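Local coordinates for protein alkaline phosphatase (Thermus thermophilus, PDB 7KWD) that probably hydrolyses phosphate monoesters, working as a homodimer whose active sites carry zinc and magnesium ions, at residues Thr141-His146 against Asp182-Pro187; Gly173-Leu178 against Ala219-Gly224; Arg209-Leu214 against Gly243-Lys248. All coordinates share one frame; numbering follows the deposited sequence.

In the fold
The three contacts show how neighbouring elements of one α/β phosphatase domain are packed from segments that interleave in the chain. Contact 2 pairs strands 176-178 and 222-225; its first segment opens before the second segment of contact 1 and its second closes after contact 3 has begun, whereas contacts 1 and 3 follow in series. Their centres lie about 14 to 15 Å apart. L214 CD1 of contact 3 packs on L222 CD1 and L178 CD2, while V144 and F185 of contact 1 meet L178, Y177 and L223. T141 touches L247, joining contacts 1 and 3. The T143 side chain lies about 8 Å from the bound magnesium ion, so packing links these strands and helices to the loop near the metal site.

Contact 1. Residues Thr141-His146 against Asp182-Pro187; sequences TTTVTH and DRFFNP
T143, which leans on the ring of F184, has its carbonyl O gripped by two donors from opposite faces of its plane: T142 OG1 at 2.9 Å and the backbone N of H146. The second bond closes the type I β turn T143-H146, which leads from the loop after strand 135-140 into helix 147-153. H146 is the N-cap residue of that helix and a predicted magnesium ligand, and the T143 side chain lies about 8 Å from the bound magnesium ion, consistent with a place for this turn in the surroundings of the metal site of the alkaline phosphatase fold.

No hydrogen bond crosses to D182-P187; two phenylalanine rings do the work. T143 CG2 comes at the edge of the F184 ring, near its plane, 3.9 Å from CE2. T145 OG1 approaches the same ring obliquely, 3.5 Å from F184 CD2, yet its polar partner is E162, whose OE2 also binds T143 OG1. One carboxylate oxygen thereby holds both hydroxyls beside the ring. One face of the F184 ring is covered over its centre by CG of the adjacent R183.

F185 meets the turn with the far end of its ring. With chi1 at 73°, V144 CG1 is wedged between its own backbone N and carbonyl carbon, and from there it touches F185 CE1 at 3.7 Å. The F185 side chain also touches A166 of helix 162-172 and L223 of strand 222-225. The segment itself is tied by N186 ND2, which donates almost straight to the syn side of D182 OD2 at 2.8 Å.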
loop_
_atom_site.group_PDB
_atom_site.type_symbol
_atom_site.label_atom_id
_atom_site.label_comp_id
_atom_site.label_asym_id
_atom_site.label_seq_id
_atom_site.Cartn_x
_atom_site.Cartn_y
_atom_site.Cartn_z
ATOM N N THR A 141 -21.209 -4.112 9.303
ATOM C CA THR A 141 -21.364 -5.474 8.814
ATOM C C THR A 141 -20.719 -6.500 9.738
ATOM O O THR A 141 -20.892 -7.705 9.511
ATOM C CB THR A 141 -20.763 -5.627 7.406
ATOM O OG1 THR A 141 -19.389 -5.208 7.422
ATOM C CG2 THR A 141 -21.541 -4.815 6.383
ATOM N N THR A 142 -19.969 -6.065 10.756
ATOM C CA THR A 142 -19.550 -6.989 11.792
ATOM C C THR A 142 -20.681 -7.163 12.805
ATOM O O THR A 142 -21.734 -6.509 12.718
ATOM C CB THR A 142 -18.285 -6.491 12.502
ATOM O OG1 THR A 142 -18.594 -5.291 13.225
ATOM C CG2 THR A 142 -17.146 -6.206 11.503
ATOM N N THR A 143 -20.446 -8.023 13.808
ATOM C CA THR A 143 -21.256 -7.983 15.017
ATOM C C THR A 143 -21.318 -6.542 15.499
ATOM O O THR A 143 -20.332 -5.801 15.433
ATOM C CB THR A 143 -20.684 -8.881 16.117
ATOM O OG1 THR A 143 -19.323 -8.540 16.328
ATOM C CG2 THR A 143 -20.788 -10.360 15.718
ATOM N N VAL A 144 -22.505 -6.125 15.937
ATOM C CA VAL A 144 -22.703 -4.722 16.246
ATOM C C VAL A 144 -21.870 -4.301 17.446
ATOM O O VAL A 144 -21.565 -3.108 17.604
ATOM C CB VAL A 144 -24.210 -4.485 16.438
ATOM C CG1 VAL A 144 -24.690 -5.098 17.787
ATOM C CG2 VAL A 144 -24.488 -3.009 16.364
ATOM N N THR A 145 -21.476 -5.268 18.275
ATOM C CA THR A 145 -20.666 -5.098 19.473
ATOM C C THR A 145 -19.161 -5.233 19.180
ATOM O O THR A 145 -18.340 -5.258 20.107
ATOM C CB THR A 145 -21.100 -6.173 20.496
ATOM O OG1 THR A 145 -21.088 -7.436 19.807
ATOM C CG2 THR A 145 -22.505 -5.961 21.032
ATOM N N HIS A 146 -18.779 -5.333 17.920
ATOM C CA HIS A 146 -17.380 -5.531 17.575
ATOM C C HIS A 146 -16.558 -4.276 17.877
ATOM O O HIS A 146 -17.075 -3.227 18.265
ATOM C CB HIS A 146 -17.279 -5.941 16.111
ATOM C CG HIS A 146 -16.133 -6.849 15.803
ATOM N ND1 HIS A 146 -15.153 -6.511 14.893
ATOM C CD2 HIS A 146 -15.831 -8.100 16.245
ATOM C CE1 HIS A 146 -14.284 -7.505 14.803
ATOM N NE2 HIS A 146 -14.672 -8.482 15.609
ATOM N N ASP A 182 -26.450 -11.801 16.827
ATOM C CA ASP A 182 -27.580 -12.314 17.614
ATOM C C ASP A 182 -27.090 -13.158 18.795
ATOM O O ASP A 182 -27.741 -13.193 19.851
ATOM C CB ASP A 182 -28.527 -13.114 16.706
ATOM C CG ASP A 182 -29.787 -13.575 17.422
ATOM O OD1 ASP A 182 -30.553 -12.737 17.925
ATOM O OD2 ASP A 182 -29.999 -14.793 17.471
ATOM N N ARG A 183 -25.940 -13.825 18.644
ATOM C CA ARG A 183 -25.424 -14.649 19.727
ATOM C C ARG A 183 -25.215 -13.867 21.021
ATOM O O ARG A 183 -25.150 -14.493 22.091
ATOM C CB ARG A 183 -24.125 -15.337 19.284
ATOM C CG ARG A 183 -22.879 -14.454 19.183
ATOM C CD ARG A 183 -21.702 -15.162 18.424
ATOM N NE ARG A 183 -20.911 -15.945 19.364
ATOM C CZ ARG A 183 -19.583 -15.902 19.489
ATOM N NH1 ARG A 183 -18.838 -15.107 18.721
ATOM N NH2 ARG A 183 -19.000 -16.664 20.408
ATOM N N PHE A 184 -25.131 -12.529 20.964
ATOM C CA PHE A 184 -24.908 -11.716 22.157
ATOM C C PHE A 184 -26.189 -11.074 22.685
ATOM O O PHE A 184 -26.153 -10.411 23.736
ATOM C CB PHE A 184 -23.833 -10.631 21.888
ATOM C CG PHE A 184 -22.573 -11.182 21.285
ATOM C CD1 PHE A 184 -21.820 -12.121 21.970
ATOM C CD2 PHE A 184 -22.150 -10.776 20.022
ATOM C CE1 PHE A 184 -20.681 -12.671 21.393
ATOM C CE2 PHE A 184 -21.018 -11.292 19.451
ATOM C CZ PHE A 184 -20.267 -12.246 20.132
ATOM N N PHE A 185 -27.324 -11.284 22.025
ATOM C CA PHE A 185 -28.574 -10.673 22.461
ATOM C C PHE A 185 -29.682 -11.677 22.741
ATOM O O PHE A 185 -30.540 -11.424 23.588
ATOM C CB PHE A 185 -29.080 -9.692 21.388
ATOM C CG PHE A 185 -28.219 -8.469 21.216
ATOM C CD1 PHE A 185 -27.071 -8.520 20.433
ATOM C CD2 PHE A 185 -28.570 -7.263 21.810
ATOM C CE1 PHE A 185 -26.275 -7.376 20.251
ATOM C CE2 PHE A 185 -27.774 -6.134 21.644
ATOM C CZ PHE A 185 -26.624 -6.204 20.865
ATOM N N ASN A 186 -29.674 -12.783 22.069
ATOM C CA ASN A 186 -30.729 -13.792 22.094
ATOM C C ASN A 186 -30.653 -14.621 23.365
ATOM O O ASN A 186 -29.598 -15.201 23.655
ATOM C CB ASN A 186 -30.505 -14.667 20.853
ATOM C CG ASN A 186 -31.611 -15.643 20.590
ATOM O OD1 ASN A 186 -32.332 -16.076 21.477
ATOM N ND2 ASN A 186 -31.711 -16.029 19.341
ATOM N N PRO A 187 -31.740 -14.713 24.146
ATOM C CA PRO A 187 -31.674 -15.510 25.395
ATOM C C PRO A 187 -31.301 -16.955 25.159
ATOM O O PRO A 187 -30.753 -17.612 26.051
ATOM C CB PRO A 187 -33.089 -15.410 25.991
ATOM C CG PRO A 187 -33.979 -14.993 24.871
ATOM C CD PRO A 187 -33.100 -14.220 23.863
#

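Contact 2. Residues Gly173-Leu178 against Ala219-Gly224; sequences GAEVYL and ATRLLG
Three backbone hydrogen bonds join E175, Y177 and their partners in R221-G224. L222 N donates to E175 O, Y177 N to L222 O, and G224 N to Y177 O; the last is the shortest, 2.8 Å from N to O and nearly straight. Weaker CA-H...O contacts fill the gaps, among them L178 CA to G224 O at 3.3 Å. This is the ladder of two parallel strands, 176-178 and 222-225, in the α/β domain of the alkaline phosphatase family, with strand 135-140 on the other side of 176-178.

Apolar contacts lie on both faces. On one, L178 CD2 rests 3.6 Å from the CA of G224, a closeness that the missing side chain of glycine permits, and meets L222 CD1. On the other, Y177 CB touches L223 CD1 at 3.8 Å, the leucine's CG being anti to its N (chi1 169°).

E175 and R221 share aliphatic packing, CG to CG 4.1 Å, but their charged ends find direct partners outside the pair, E175 OE1 with V136 N and R221 NH1 with K203 O. A water bridges the segments, accepting from R221 NH1 and donating to G173 O at 3.0 Å.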
loop_
_atom_site.group_PDB
_atom_site.type_symbol
_atom_site.label_atom_id
_atom_site.label_comp_id
_atom_site.label_asym_id
_atom_site.label_seq_id
_atom_site.Cartn_x
_atom_site.Cartn_y
_atom_site.Cartn_z
ATOM N N GLY A 173 -27.275 3.667 25.398
ATOM C CA GLY A 173 -28.489 4.212 24.824
ATOM C C GLY A 173 -28.376 4.918 23.485
ATOM O O GLY A 173 -29.104 5.893 23.239
ATOM N N ALA A 174 -27.513 4.444 22.585
ATOM C CA ALA A 174 -27.435 5.093 21.274
ATOM C C ALA A 174 -28.762 4.947 20.543
ATOM O O ALA A 174 -29.494 3.964 20.731
ATOM C CB ALA A 174 -26.306 4.507 20.424
ATOM N N GLU A 175 -29.058 5.925 19.680
ATOM C CA GLU A 175 -30.355 5.945 19.025
ATOM C C GLU A 175 -30.494 4.841 17.993
ATOM O O GLU A 175 -31.614 4.367 17.747
ATOM C CB GLU A 175 -30.595 7.320 18.389
ATOM C CG GLU A 175 -31.101 8.397 19.377
ATOM C CD GLU A 175 -30.007 9.009 20.298
ATOM O OE1 GLU A 175 -28.801 8.592 20.266
ATOM O OE2 GLU A 175 -30.375 9.924 21.076
ATOM N N VAL A 176 -29.394 4.423 17.378
ATOM C CA VAL A 176 -29.414 3.397 16.342
ATOM C C VAL A 176 -28.226 2.450 16.531
ATOM O O VAL A 176 -27.076 2.888 16.572
ATOM C CB VAL A 176 -29.346 3.985 14.910
ATOM C CG1 VAL A 176 -29.243 2.855 13.867
ATOM C CG2 VAL A 176 -30.531 4.884 14.622
ATOM N N TYR A 177 -28.506 1.151 16.546
ATOM C CA TYR A 177 -27.511 0.090 16.538
ATOM C C TYR A 177 -27.927 -0.916 15.472
ATOM O O TYR A 177 -28.985 -1.536 15.602
ATOM C CB TYR A 177 -27.454 -0.651 17.876
ATOM C CG TYR A 177 -27.016 0.094 19.101
ATOM C CD1 TYR A 177 -25.674 0.402 19.307
ATOM C CD2 TYR A 177 -27.923 0.406 20.098
ATOM C CE1 TYR A 177 -25.262 1.037 20.465
ATOM C CE2 TYR A 177 -27.529 1.062 21.245
ATOM C CZ TYR A 177 -26.196 1.365 21.432
ATOM O OH TYR A 177 -25.794 2.002 22.575
ATOM N N LEU A 178 -27.089 -1.123 14.458
ATOM C CA LEU A 178 -27.402 -2.043 13.375
ATOM C C LEU A 178 -26.172 -2.844 13.012
ATOM O O LEU A 178 -25.106 -2.272 12.779
ATOM C CB LEU A 178 -27.885 -1.311 12.130
ATOM C CG LEU A 178 -29.158 -0.506 12.232
ATOM C CD1 LEU A 178 -29.319 0.334 10.995
ATOM C CD2 LEU A 178 -30.372 -1.415 12.448
ATOM N N ALA A 219 -40.227 2.617 14.000
ATOM C CA ALA A 219 -39.695 2.949 15.309
ATOM C C ALA A 219 -38.646 4.036 15.135
ATOM O O ALA A 219 -37.897 4.047 14.157
ATOM C CB ALA A 219 -39.093 1.715 15.982
ATOM N N THR A 220 -38.628 4.963 16.074
ATOM C CA THR A 220 -37.661 6.057 16.064
ATOM C C THR A 220 -36.258 5.571 16.404
ATOM O O THR A 220 -35.294 5.902 15.705
ATOM C CB THR A 220 -38.146 7.111 17.057
ATOM O OG1 THR A 220 -39.329 7.726 16.524
ATOM C CG2 THR A 220 -37.111 8.173 17.321
ATOM N N ARG A 221 -36.121 4.813 17.492
ATOM C CA ARG A 221 -34.850 4.211 17.883
ATOM C C ARG A 221 -34.876 2.739 17.514
ATOM O O ARG A 221 -35.929 2.091 17.574
ATOM C CB ARG A 221 -34.588 4.395 19.372
ATOM C CG ARG A 221 -34.296 5.872 19.711
ATOM C CD ARG A 221 -34.097 6.121 21.201
ATOM N NE ARG A 221 -35.395 6.168 21.850
ATOM C CZ ARG A 221 -35.719 5.473 22.934
ATOM N NH1 ARG A 221 -34.814 4.697 23.500
ATOM N NH2 ARG A 221 -36.943 5.565 23.450
ATOM N N LEU A 222 -33.719 2.233 17.098
ATOM C CA LEU A 222 -33.615 0.954 16.411
ATOM C C LEU A 222 -32.489 0.106 16.987
ATOM O O LEU A 222 -31.357 0.571 17.131
ATOM C CB LEU A 222 -33.307 1.159 14.920
ATOM C CG LEU A 222 -34.394 1.104 13.889
ATOM C CD1 LEU A 222 -33.700 1.014 12.534
ATOM C CD2 LEU A 222 -35.289 -0.091 14.110
ATOM N N LEU A 223 -32.787 -1.150 17.242
ATOM C CA LEU A 223 -31.780 -2.176 17.400
ATOM C C LEU A 223 -32.052 -3.191 16.311
ATOM O O LEU A 223 -33.123 -3.797 16.287
ATOM C CB LEU A 223 -31.838 -2.815 18.779
ATOM C CG LEU A 223 -30.987 -4.072 18.903
ATOM C CD1 LEU A 223 -29.503 -3.752 18.656
ATOM C CD2 LEU A 223 -31.125 -4.727 20.261
ATOM N N GLY A 224 -31.103 -3.360 15.403
ATOM C CA GLY A 224 -31.228 -4.341 14.339
ATOM C C GLY A 224 -30.048 -5.287 14.312
ATOM O O GLY A 224 -28.896 -4.861 14.203
HETATM O O HOH W 1 -32.081 5.363 23.431
#

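Contact 3. Residues Arg209-Leu214 against Gly243-Lys248; sequences RTPEEL and GVPSLK
The first turn of helix 211-216 packs on the loop that enters helix 247-259, with a proline from each side at the junction. P211 follows the N-cap T210 as the first residue of its helix, where proline fits well: a backbone N there has no acceptor in a preceding turn, so the missing N-H costs no helix bond, and the ring meets no earlier turn. P245 stands just before the other N-cap, S246. The contact lies away from the annotated metal sites and joins the start of helix 211-216 to the loop entering helix 247-259 in the α/β fold.

The P211 ring does most of the touching. Its CG stands over the flat face of the V244-P245 peptide bond, 3.5 Å from V244 C and nearly as close to P245 N. The neighbouring CD settles against G243 O at 3.4 Å. From its place above the peptide, P211 CG also comes within 4.1 Å of P245 CD. A glycine in place of P211 would probably leave the V244-P245 peptide face without its cover and open a gap beside G243 O.

Capping holds the first helix start in shape. T210 OG1 accepts from E213 N at 3.0 Å with a nearly linear geometry (172°), and R209 N donates to E213 OE1, coming from above the carboxylate plane. One turn on from T210, L214 extends the apolar patch toward F226, which also meets P245. L214 CD2 comes loosely against the second proline, 4.4 Å from P245 CB.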
loop_
_atom_site.group_PDB
_atom_site.type_symbol
_atom_site.label_atom_id
_atom_site.label_comp_id
_atom_site.label_asym_id
_atom_site.label_seq_id
_atom_site.Cartn_x
_atom_site.Cartn_y
_atom_site.Cartn_z
ATOM N N ARG A 209 -34.903 -7.813 12.878
ATOM C CA ARG A 209 -33.997 -8.946 12.729
ATOM C C ARG A 209 -33.869 -9.399 11.293
ATOM O O ARG A 209 -33.081 -10.314 11.028
ATOM C CB ARG A 209 -34.484 -10.144 13.580
ATOM C CG ARG A 209 -34.668 -9.873 15.076
ATOM C CD ARG A 209 -35.100 -11.179 15.766
ATOM N NE ARG A 209 -35.052 -11.140 17.218
ATOM C CZ ARG A 209 -35.934 -10.510 17.992
ATOM N NH1 ARG A 209 -36.944 -9.798 17.458
ATOM N NH2 ARG A 209 -35.794 -10.587 19.312
ATOM N N THR A 210 -34.601 -8.795 10.368
ATOM C CA THR A 210 -34.498 -9.110 8.957
ATOM C C THR A 210 -34.505 -7.831 8.140
ATOM O O THR A 210 -34.940 -6.777 8.622
ATOM C CB THR A 210 -35.679 -9.953 8.460
ATOM O OG1 THR A 210 -36.868 -9.144 8.492
ATOM C CG2 THR A 210 -35.883 -11.141 9.350
ATOM N N PRO A 211 -34.084 -7.912 6.882
ATOM C CA PRO A 211 -34.187 -6.741 5.998
ATOM C C PRO A 211 -35.600 -6.209 5.902
ATOM O O PRO A 211 -35.818 -4.979 5.909
ATOM C CB PRO A 211 -33.694 -7.282 4.650
ATOM C CG PRO A 211 -32.900 -8.502 4.979
ATOM C CD PRO A 211 -33.427 -9.065 6.259
ATOM N N GLU A 212 -36.566 -7.127 5.814
ATOM C CA GLU A 212 -37.963 -6.744 5.687
ATOM C C GLU A 212 -38.405 -5.964 6.903
ATOM O O GLU A 212 -39.023 -4.895 6.786
ATOM C CB GLU A 212 -38.845 -7.985 5.530
ATOM C CG GLU A 212 -38.726 -8.708 4.193
ATOM C CD GLU A 212 -37.425 -9.512 4.024
ATOM O OE1 GLU A 212 -36.715 -9.786 5.038
ATOM O OE2 GLU A 212 -37.107 -9.848 2.850
ATOM N N GLU A 213 -38.130 -6.505 8.090
ATOM C CA GLU A 213 -38.502 -5.794 9.309
ATOM C C GLU A 213 -37.804 -4.444 9.378
ATOM O O GLU A 213 -38.397 -3.445 9.807
ATOM C CB GLU A 213 -38.158 -6.633 10.535
ATOM C CG GLU A 213 -39.014 -7.894 10.674
ATOM C CD GLU A 213 -38.573 -8.778 11.824
ATOM O OE1 GLU A 213 -37.721 -8.339 12.631
ATOM O OE2 GLU A 213 -39.051 -9.922 11.904
ATOM N N LEU A 214 -36.543 -4.395 8.934
ATOM C CA LEU A 214 -35.779 -3.158 9.030
ATOM C C LEU A 214 -36.456 -2.048 8.236
ATOM O O LEU A 214 -36.680 -0.946 8.755
ATOM C CB LEU A 214 -34.346 -3.393 8.546
ATOM C CG LEU A 214 -33.446 -2.154 8.439
ATOM C CD1 LEU A 214 -33.190 -1.515 9.799
ATOM C CD2 LEU A 214 -32.152 -2.532 7.754
ATOM N N GLY A 243 -30.810 -13.910 3.156
ATOM C CA GLY A 243 -31.753 -12.894 3.572
ATOM C C GLY A 243 -31.190 -11.992 4.653
ATOM O O GLY A 243 -31.695 -11.962 5.789
ATOM N N VAL A 244 -30.136 -11.270 4.312
ATOM C CA VAL A 244 -29.495 -10.325 5.229
ATOM C C VAL A 244 -29.440 -8.982 4.521
ATOM O O VAL A 244 -29.449 -8.900 3.284
ATOM C CB VAL A 244 -28.074 -10.800 5.656
ATOM C CG1 VAL A 244 -28.200 -12.091 6.396
ATOM C CG2 VAL A 244 -27.168 -10.982 4.439
ATOM N N PRO A 245 -29.382 -7.888 5.294
ATOM C CA PRO A 245 -29.328 -6.569 4.648
ATOM C C PRO A 245 -27.933 -6.298 4.111
ATOM O O PRO A 245 -26.944 -6.886 4.556
ATOM C CB PRO A 245 -29.712 -5.597 5.763
ATOM C CG PRO A 245 -29.405 -6.318 7.057
ATOM C CD PRO A 245 -29.327 -7.799 6.770
ATOM N N SER A 246 -27.881 -5.464 3.078
ATOM C CA SER A 246 -26.632 -4.859 2.637
ATOM C C SER A 246 -26.248 -3.726 3.587
ATOM O O SER A 246 -27.082 -3.176 4.309
ATOM C CB SER A 246 -26.774 -4.294 1.217
ATOM O OG SER A 246 -27.764 -3.267 1.200
ATOM N N LEU A 247 -24.977 -3.342 3.563
ATOM C CA LEU A 247 -24.605 -2.170 4.356
ATOM C C LEU A 247 -25.472 -0.969 3.970
ATOM O O LEU A 247 -25.961 -0.230 4.842
ATOM C CB LEU A 247 -23.121 -1.888 4.192
ATOM C CG LEU A 247 -22.565 -0.807 5.142
ATOM C CD1 LEU A 247 -22.843 -1.137 6.587
ATOM C CD2 LEU A 247 -21.058 -0.671 4.887
ATOM N N LYS A 248 -25.713 -0.785 2.667
ATOM C CA LYS A 248 -26.546 0.331 2.219
ATOM C C LYS A 248 -27.916 0.302 2.874
ATOM O O LYS A 248 -28.414 1.340 3.355
ATOM C CB LYS A 248 -26.703 0.289 0.690
ATOM C CG LYS A 248 -27.592 1.421 0.126
ATOM C CD LYS A 248 -27.723 1.250 -1.397
ATOM C CE LYS A 248 -28.414 2.434 -2.079
ATOM N NZ LYS A 248 -28.592 2.132 -3.535
#